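Local coordinates for protein 1-deoxy-D-xylulose 5-phosphate reductoisomerase (Zymomonas mobilis, PDB 1R0L) that catalyses the NADPH-dependent rearrangement and reduction of 1-deoxy-D-xylulose 5-phosphate to 2-C-methyl-D-erythritol 4-phosphate in isoprenoid biosynthesis, at residues Leu36-Asn41 against Ala57-Pro62; Phe236-His241 against Glu298-Glu303. All blocks are in the same frame, centred on the assembly; numbering follows the deposited sequence.

Contact 1. Residues Leu36-Asn41 against Ala57-Pro62. With NDP (NADPH dihydro-nicotinamide-adenine-dinucleotide phosphate), chain F.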
loop_
_atom_site.group_PDB
_atom_site.type_symbol
_atom_site.label_atom_id
_atom_site.label_comp_id
_atom_site.label_asym_id
_atom_site.label_seq_id
_atom_site.Cartn_x
_atom_site.Cartn_y
_atom_site.Cartn_z
ATOM N N LEU B 36 13.752 4.262 -31.127
ATOM C CA LEU B 36 12.339 4.592 -30.975
ATOM C C LEU B 36 11.658 3.936 -32.160
ATOM O O LEU B 36 12.207 3.920 -33.268
ATOM C CB LEU B 36 12.101 6.092 -31.045
ATOM C CG LEU B 36 12.676 6.981 -29.951
ATOM C CD1 LEU B 36 12.135 8.399 -30.150
ATOM C CD2 LEU B 36 12.301 6.436 -28.576
ATOM N N THR B 37 10.477 3.370 -31.945
ATOM C CA THR B 37 9.796 2.758 -33.065
ATOM C C THR B 37 8.380 3.249 -33.184
ATOM O O THR B 37 7.792 3.783 -32.227
ATOM C CB THR B 37 9.731 1.213 -32.993
ATOM O OG1 THR B 37 8.780 0.818 -32.016
ATOM C CG2 THR B 37 11.051 0.627 -32.635
ATOM N N ALA B 38 7.849 3.053 -34.387
ATOM C CA ALA B 38 6.484 3.400 -34.738
ATOM C C ALA B 38 6.097 2.459 -35.883
ATOM O O ALA B 38 6.947 1.738 -36.404
ATOM C CB ALA B 38 6.410 4.850 -35.184
ATOM N N ASN B 39 4.820 2.465 -36.272
ATOM C CA ASN B 39 4.336 1.605 -37.355
ATOM C C ASN B 39 4.121 2.361 -38.649
ATOM O O ASN B 39 4.712 2.047 -39.677
ATOM C CB ASN B 39 3.012 0.970 -36.970
ATOM C CG ASN B 39 2.366 0.201 -38.117
ATOM O OD1 ASN B 39 3.017 -0.571 -38.813
ATOM N ND2 ASN B 39 1.075 0.401 -38.297
ATOM N N ARG B 40 3.245 3.353 -38.589
ATOM C CA ARG B 40 2.917 4.146 -39.765
ATOM C C ARG B 40 3.006 5.641 -39.511
ATOM O O ARG B 40 3.027 6.424 -40.453
ATOM C CB ARG B 40 1.503 3.818 -40.243
ATOM C CG ARG B 40 1.293 2.387 -40.692
ATOM C CD ARG B 40 -0.171 2.162 -41.017
ATOM N NE ARG B 40 -0.677 3.179 -41.937
ATOM C CZ ARG B 40 -0.113 3.470 -43.104
ATOM N NH1 ARG B 40 0.978 2.825 -43.488
ATOM N NH2 ARG B 40 -0.641 4.395 -43.895
ATOM N N ASN B 41 3.057 6.041 -38.246
ATOM C CA ASN B 41 3.132 7.460 -37.924
ATOM C C ASN B 41 4.548 7.998 -38.038
ATOM O O ASN B 41 5.176 8.315 -37.038
ATOM C CB ASN B 41 2.617 7.735 -36.514
ATOM C CG ASN B 41 2.385 9.207 -36.274
ATOM O OD1 ASN B 41 3.165 10.046 -36.724
ATOM N ND2 ASN B 41 1.311 9.535 -35.561
ATOM N N ALA B 57 15.726 5.165 -35.493
ATOM C CA ALA B 57 14.280 5.303 -35.569
ATOM C C ALA B 57 13.839 4.207 -36.530
ATOM O O ALA B 57 14.413 4.058 -37.611
ATOM C CB ALA B 57 13.913 6.662 -36.111
ATOM N N VAL B 58 12.845 3.420 -36.136
ATOM C CA VAL B 58 12.388 2.335 -36.991
ATOM C C VAL B 58 10.905 2.438 -37.241
ATOM O O VAL B 58 10.109 2.595 -36.315
ATOM C CB VAL B 58 12.708 0.963 -36.364
ATOM C CG1 VAL B 58 12.309 -0.164 -37.295
ATOM C CG2 VAL B 58 14.175 0.885 -36.058
ATOM N N ILE B 59 10.544 2.384 -38.514
ATOM C CA ILE B 59 9.152 2.444 -38.903
ATOM C C ILE B 59 8.833 0.993 -39.317
ATOM O O ILE B 59 9.525 0.416 -40.156
ATOM C CB ILE B 59 8.975 3.491 -40.046
ATOM C CG1 ILE B 59 7.491 3.768 -40.297
ATOM C CG2 ILE B 59 9.702 3.024 -41.299
ATOM C CD1 ILE B 59 6.772 4.412 -39.138
ATOM N N ALA B 60 7.828 0.401 -38.664
ATOM C CA ALA B 60 7.411 -0.987 -38.900
ATOM C C ALA B 60 7.059 -1.263 -40.350
ATOM O O ALA B 60 7.590 -2.186 -40.966
ATOM C CB ALA B 60 6.217 -1.328 -38.017
ATOM N N ASP B 61 6.143 -0.461 -40.880
ATOM C CA ASP B 61 5.698 -0.603 -42.252
ATOM C C ASP B 61 6.887 -0.384 -43.202
ATOM O O ASP B 61 7.461 0.703 -43.251
ATOM C CB ASP B 61 4.564 0.402 -42.512
ATOM C CG ASP B 61 3.989 0.279 -43.901
ATOM O OD1 ASP B 61 2.767 0.398 -44.091
ATOM O OD2 ASP B 61 4.775 0.065 -44.823
ATOM N N PRO B 62 7.274 -1.426 -43.965
ATOM C CA PRO B 62 8.407 -1.298 -44.892
ATOM C C PRO B 62 8.139 -0.293 -45.997
ATOM O O PRO B 62 9.064 0.288 -46.555
ATOM C CB PRO B 62 8.570 -2.710 -45.454
ATOM C CG PRO B 62 7.902 -3.593 -44.440
ATOM C CD PRO B 62 6.710 -2.786 -44.017
HETATM P PA NDP F . -1.831 3.091 -30.455
HETATM O O1A NDP F . -2.374 4.115 -29.682
HETATM O O2A NDP F . -1.967 3.028 -32.013
HETATM O O5B NDP F . -0.252 3.013 -30.312
HETATM C C5B NDP F . 0.061 1.921 -31.065
HETATM C C4B NDP F . 1.478 2.100 -31.025
HETATM O O4B NDP F . 1.833 0.884 -31.662
HETATM C C3B NDP F . 2.168 3.230 -31.946
HETATM O O3B NDP F . 3.582 3.491 -31.497
HETATM C C2B NDP F . 2.137 2.522 -33.262
HETATM O O2B NDP F . 2.720 3.107 -34.422
HETATM C C1B NDP F . 2.597 1.131 -32.831
HETATM N N9A NDP F . 2.163 0.134 -33.775
HETATM C C8A NDP F . 0.856 0.034 -34.240
HETATM N N7A NDP F . 0.724 -0.946 -35.062
HETATM C C5A NDP F . 1.936 -1.539 -35.165
HETATM C C6A NDP F . 2.418 -2.650 -35.894
HETATM N N6A NDP F . 1.615 -3.381 -36.678
HETATM N N1A NDP F . 3.715 -2.973 -35.766
HETATM C C2A NDP F . 4.546 -2.257 -34.974
HETATM N N3A NDP F . 4.188 -1.198 -34.248
HETATM C C4A NDP F . 2.855 -0.879 -34.389
HETATM O O3 NDP F . -2.361 1.715 -29.902
HETATM P P2B NDP F . 2.263 4.493 -34.932
HETATM O O1X NDP F . 1.558 5.366 -33.970
HETATM O O2X NDP F . 2.139 4.576 -36.411
HETATM O O3X NDP F . 0.864 3.887 -35.044
#

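Contact 2. Residues Phe236-His241 against Glu298-Glu303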
loop_
_atom_site.group_PDB
_atom_site.type_symbol
_atom_site.label_atom_id
_atom_site.label_comp_id
_atom_site.label_asym_id
_atom_site.label_seq_id
_atom_site.Cartn_x
_atom_site.Cartn_y
_atom_site.Cartn_z
ATOM N N PHE B 236 -6.292 -15.112 -6.191
ATOM C CA PHE B 236 -6.717 -13.907 -6.914
ATOM C C PHE B 236 -8.213 -13.648 -6.766
ATOM O O PHE B 236 -9.024 -14.580 -6.800
ATOM C CB PHE B 236 -6.429 -14.019 -8.407
ATOM C CG PHE B 236 -4.981 -13.934 -8.750
ATOM C CD1 PHE B 236 -4.177 -15.072 -8.726
ATOM C CD2 PHE B 236 -4.409 -12.710 -9.083
ATOM C CE1 PHE B 236 -2.833 -14.988 -9.030
ATOM C CE2 PHE B 236 -3.057 -12.616 -9.387
ATOM C CZ PHE B 236 -2.269 -13.750 -9.362
ATOM N N GLU B 237 -8.576 -12.380 -6.614
ATOM C CA GLU B 237 -9.982 -11.998 -6.506
ATOM C C GLU B 237 -10.257 -10.752 -7.333
ATOM O O GLU B 237 -9.419 -9.881 -7.458
ATOM C CB GLU B 237 -10.374 -11.686 -5.064
ATOM C CG GLU B 237 -10.178 -12.802 -4.079
ATOM C CD GLU B 237 -10.690 -12.406 -2.715
ATOM O OE1 GLU B 237 -10.861 -11.183 -2.496
ATOM O OE2 GLU B 237 -10.913 -13.304 -1.868
ATOM N N ILE B 238 -11.442 -10.665 -7.898
ATOM C CA ILE B 238 -11.794 -9.494 -8.666
ATOM C C ILE B 238 -12.808 -8.759 -7.797
ATOM O O ILE B 238 -13.784 -9.346 -7.317
ATOM C CB ILE B 238 -12.390 -9.893 -10.028
ATOM C CG1 ILE B 238 -11.277 -10.483 -10.893
ATOM C CG2 ILE B 238 -13.033 -8.704 -10.708
ATOM C CD1 ILE B 238 -11.767 -11.233 -12.122
ATOM N N LEU B 239 -12.540 -7.481 -7.550
ATOM C CA LEU B 239 -13.410 -6.662 -6.731
ATOM C C LEU B 239 -13.907 -5.477 -7.564
ATOM O O LEU B 239 -13.103 -4.781 -8.196
ATOM C CB LEU B 239 -12.644 -6.175 -5.499
ATOM C CG LEU B 239 -13.495 -5.359 -4.513
ATOM C CD1 LEU B 239 -14.516 -6.290 -3.879
ATOM C CD2 LEU B 239 -12.621 -4.670 -3.446
ATOM N N VAL B 240 -15.226 -5.266 -7.590
ATOM C CA VAL B 240 -15.795 -4.161 -8.349
ATOM C C VAL B 240 -15.739 -2.917 -7.481
ATOM O O VAL B 240 -16.231 -2.905 -6.354
ATOM C CB VAL B 240 -17.267 -4.432 -8.791
ATOM C CG1 VAL B 240 -17.910 -3.141 -9.244
ATOM C CG2 VAL B 240 -17.299 -5.429 -9.966
ATOM N N HIS B 241 -15.141 -1.870 -8.033
ATOM C CA HIS B 241 -14.936 -0.602 -7.351
ATOM C C HIS B 241 -15.049 0.470 -8.443
ATOM O O HIS B 241 -14.065 0.821 -9.116
ATOM C CB HIS B 241 -13.539 -0.646 -6.703
ATOM C CG HIS B 241 -13.013 0.686 -6.279
ATOM N ND1 HIS B 241 -13.733 1.554 -5.489
ATOM C CD2 HIS B 241 -11.847 1.312 -6.562
ATOM C CE1 HIS B 241 -13.037 2.663 -5.310
ATOM N NE2 HIS B 241 -11.889 2.542 -5.951
ATOM N N GLU B 298 -18.209 -3.780 -4.450
ATOM C CA GLU B 298 -19.204 -4.840 -4.597
ATOM C C GLU B 298 -18.552 -6.050 -5.277
ATOM O O GLU B 298 -17.485 -5.940 -5.880
ATOM C CB GLU B 298 -20.395 -4.334 -5.423
ATOM C CG GLU B 298 -20.032 -3.932 -6.830
ATOM C CD GLU B 298 -21.130 -3.170 -7.539
ATOM O OE1 GLU B 298 -21.417 -2.023 -7.129
ATOM O OE2 GLU B 298 -21.703 -3.713 -8.510
ATOM N N ALA B 299 -19.185 -7.211 -5.178
ATOM C CA ALA B 299 -18.621 -8.405 -5.794
ATOM C C ALA B 299 -18.965 -8.424 -7.264
ATOM O O ALA B 299 -19.992 -7.897 -7.672
ATOM C CB ALA B 299 -19.166 -9.678 -5.120
ATOM N N PRO B 300 -18.089 -9.022 -8.085
ATOM C CA PRO B 300 -18.343 -9.098 -9.529
ATOM C C PRO B 300 -19.474 -10.110 -9.762
ATOM O O PRO B 300 -19.607 -11.082 -9.011
ATOM C CB PRO B 300 -17.006 -9.573 -10.085
ATOM C CG PRO B 300 -16.490 -10.467 -8.956
ATOM C CD PRO B 300 -16.798 -9.651 -7.729
ATOM N N ASP B 301 -20.301 -9.877 -10.779
ATOM C CA ASP B 301 -21.391 -10.804 -11.051
ATOM C C ASP B 301 -20.956 -11.799 -12.111
ATOM O O ASP B 301 -20.989 -11.498 -13.305
ATOM C CB ASP B 301 -22.619 -10.051 -11.533
ATOM C CG ASP B 301 -23.873 -10.871 -11.423
ATOM O OD1 ASP B 301 -23.853 -12.055 -11.836
ATOM O OD2 ASP B 301 -24.880 -10.321 -10.926
ATOM N N TYR B 302 -20.549 -12.983 -11.673
ATOM C CA TYR B 302 -20.085 -14.018 -12.591
ATOM C C TYR B 302 -21.155 -14.559 -13.529
ATOM O O TYR B 302 -20.835 -15.150 -14.562
ATOM C CB TYR B 302 -19.440 -15.159 -11.802
ATOM C CG TYR B 302 -18.022 -14.846 -11.393
ATOM C CD1 TYR B 302 -16.973 -15.015 -12.290
ATOM C CD2 TYR B 302 -17.732 -14.354 -10.121
ATOM C CE1 TYR B 302 -15.659 -14.707 -11.930
ATOM C CE2 TYR B 302 -16.426 -14.039 -9.747
ATOM C CZ TYR B 302 -15.390 -14.221 -10.655
ATOM O OH TYR B 302 -14.079 -13.941 -10.301
ATOM N N GLU B 303 -22.420 -14.349 -13.177
ATOM C CA GLU B 303 -23.524 -14.804 -14.011
ATOM C C GLU B 303 -23.821 -13.820 -15.143
ATOM O O GLU B 303 -24.194 -14.231 -16.243
ATOM C CB GLU B 303 -24.786 -14.978 -13.173
ATOM C CG GLU B 303 -24.750 -16.118 -12.180
ATOM C CD GLU B 303 -25.935 -16.053 -11.235
ATOM O OE1 GLU B 303 -27.086 -16.016 -11.728
ATOM O OE2 GLU B 303 -25.720 -16.026 -10.003
#

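Contact 1. Residues Leu36-Asn41 against Ala57-Pro62
Leu36-Ala38 and Ala57-Ile59 run as neighbouring parallel strands, their short axes 4.8 Å apart and 15° from parallel. The ladder zigzags in the usual parallel way: Val58 N gives its hydrogen to Leu36 O, Ala38 N to Val58 O, and Ala60 N to Ala38 O at 2.8 Å. One more rung, Asp61 N to Asn39 O, continues past the strand ends and keeps the two loops together. Side chains alternate between the faces. Thr37 and Val58 lie side by side towards helix 83-90, beta-branched residues suited to an extended chain; the Thr37 hydroxyl, buried there, is satisfied by Gly11 N. Leu36, Ala38, Ala57 and Ile59 take the other face, where helix 42-52 lies. Ile59 CD1 reaches Ala38 CB at 4.0 Å.

Strand 31-38, helix 42-52 and strand 56-59 form a beta-alpha-beta unit of the Rossmann-type NADPH domain, and the turn after its first strand receives the adenosine end of the cofactor. Asn39 N bonds to the ribose oxygen O2B, while Arg40 N, at 2.7 Å, and Asn41 N both grip phosphate oxygen O2X. This backbone cradle for the 2'-phosphate is consistent with the enzyme's inability to use NADH. Asn39 swings CG to the side opposite its own backbone N (chi1 173°), and this lays the amide nearly flat over a face of the adenine, CG being 3.5 Å from NDP C5A. Ala60 CB touches the same face at C2A, 3.6 Å away, its small methyl fitting beneath the base. Asn41 suits the N-cap, its OD1 taking the hydrogen of Asp44 N at the start of the next helix. Arg40 bends at chi3 so that NH1 meets Asp61 OD1 edge-on in a 3.1 Å salt bridge, the carboxylate turned 46° from the guanidinium plane; Asp61 OD2 accepts from Ser63 N.

Contact 2. Residues Phe236-His241 against Glu298-Glu303
Val240 and Glu298 form a single antiparallel bridge, a hydrogen-bonded pair that ties an irregular loop to the end of strand 236-240. Two backbone bonds close it: Val240 N to Glu298 O, 2.9 Å, with the donor nearly in line with the carbonyl, and Glu298 N to Val240 O, also 2.9 Å. The next such pair would be Ile238 with Pro300, but proline has no N-H to give; its ring atom CD faces Ile238 O instead, at 3.1 Å. The proline thus suits a place where the ladder stops. Strand 236-240 is the outermost of a mixed four-stranded sheet within this chain, and the loop borrows its edge only briefly.

Apolar contacts carry the rest. Chi1 of Val240, 165°, sets CG1 opposite the backbone N, against the aliphatic part of Glu298 at CG, and leaves CG2 to pack on Pro300 CA, 3.8 Å away. The Ile238 side chain lies obliquely across that of Pro300, its CG2 4.1 Å from Pro300 CB, while Ile238 CD1 reaches the Tyr302 hydroxyl oxygen at 4.0 Å. Leu308 of helix 307-317 touches Ile238, Pro300 and Tyr302 together and so joins this patch to the next helix. Leu239 brings CD1 to Glu298 O and also packs on Phe289 of the second subunit. Replacing Val240 by an alanine removes both CG1 and CG2, which is likely to leave a gap beside Pro300 CA and the Glu298 CG without its packing partner.

Among the residues that touch, Glu298 brings the charge: its CG packs on Val240 while OE1 makes a salt bridge to Arg181, outside both segments. With only two hydrogen bonds crossing it, the joint probably relies largely on the fit of branched side chains around a proline.

In the fold
The two contacts share no strand or helix: contact 1 lies in the NADPH-binding domain and contact 2 in the part of the chain that follows, with their centres 40 Å apart on opposite sides of the chain's centre. Contact 1 is largely buried, between two inner strands of a seven-stranded parallel sheet, and its regular ladder ends in loops that meet the cofactor. Contact 2 is partly buried, where a loop docks on a sheet edge beside the second subunit. Their chemistry follows: repeated main-chain bonding plus phosphate recognition and a salt bridge between the segments in one, a single bridge with apolar packing in the other.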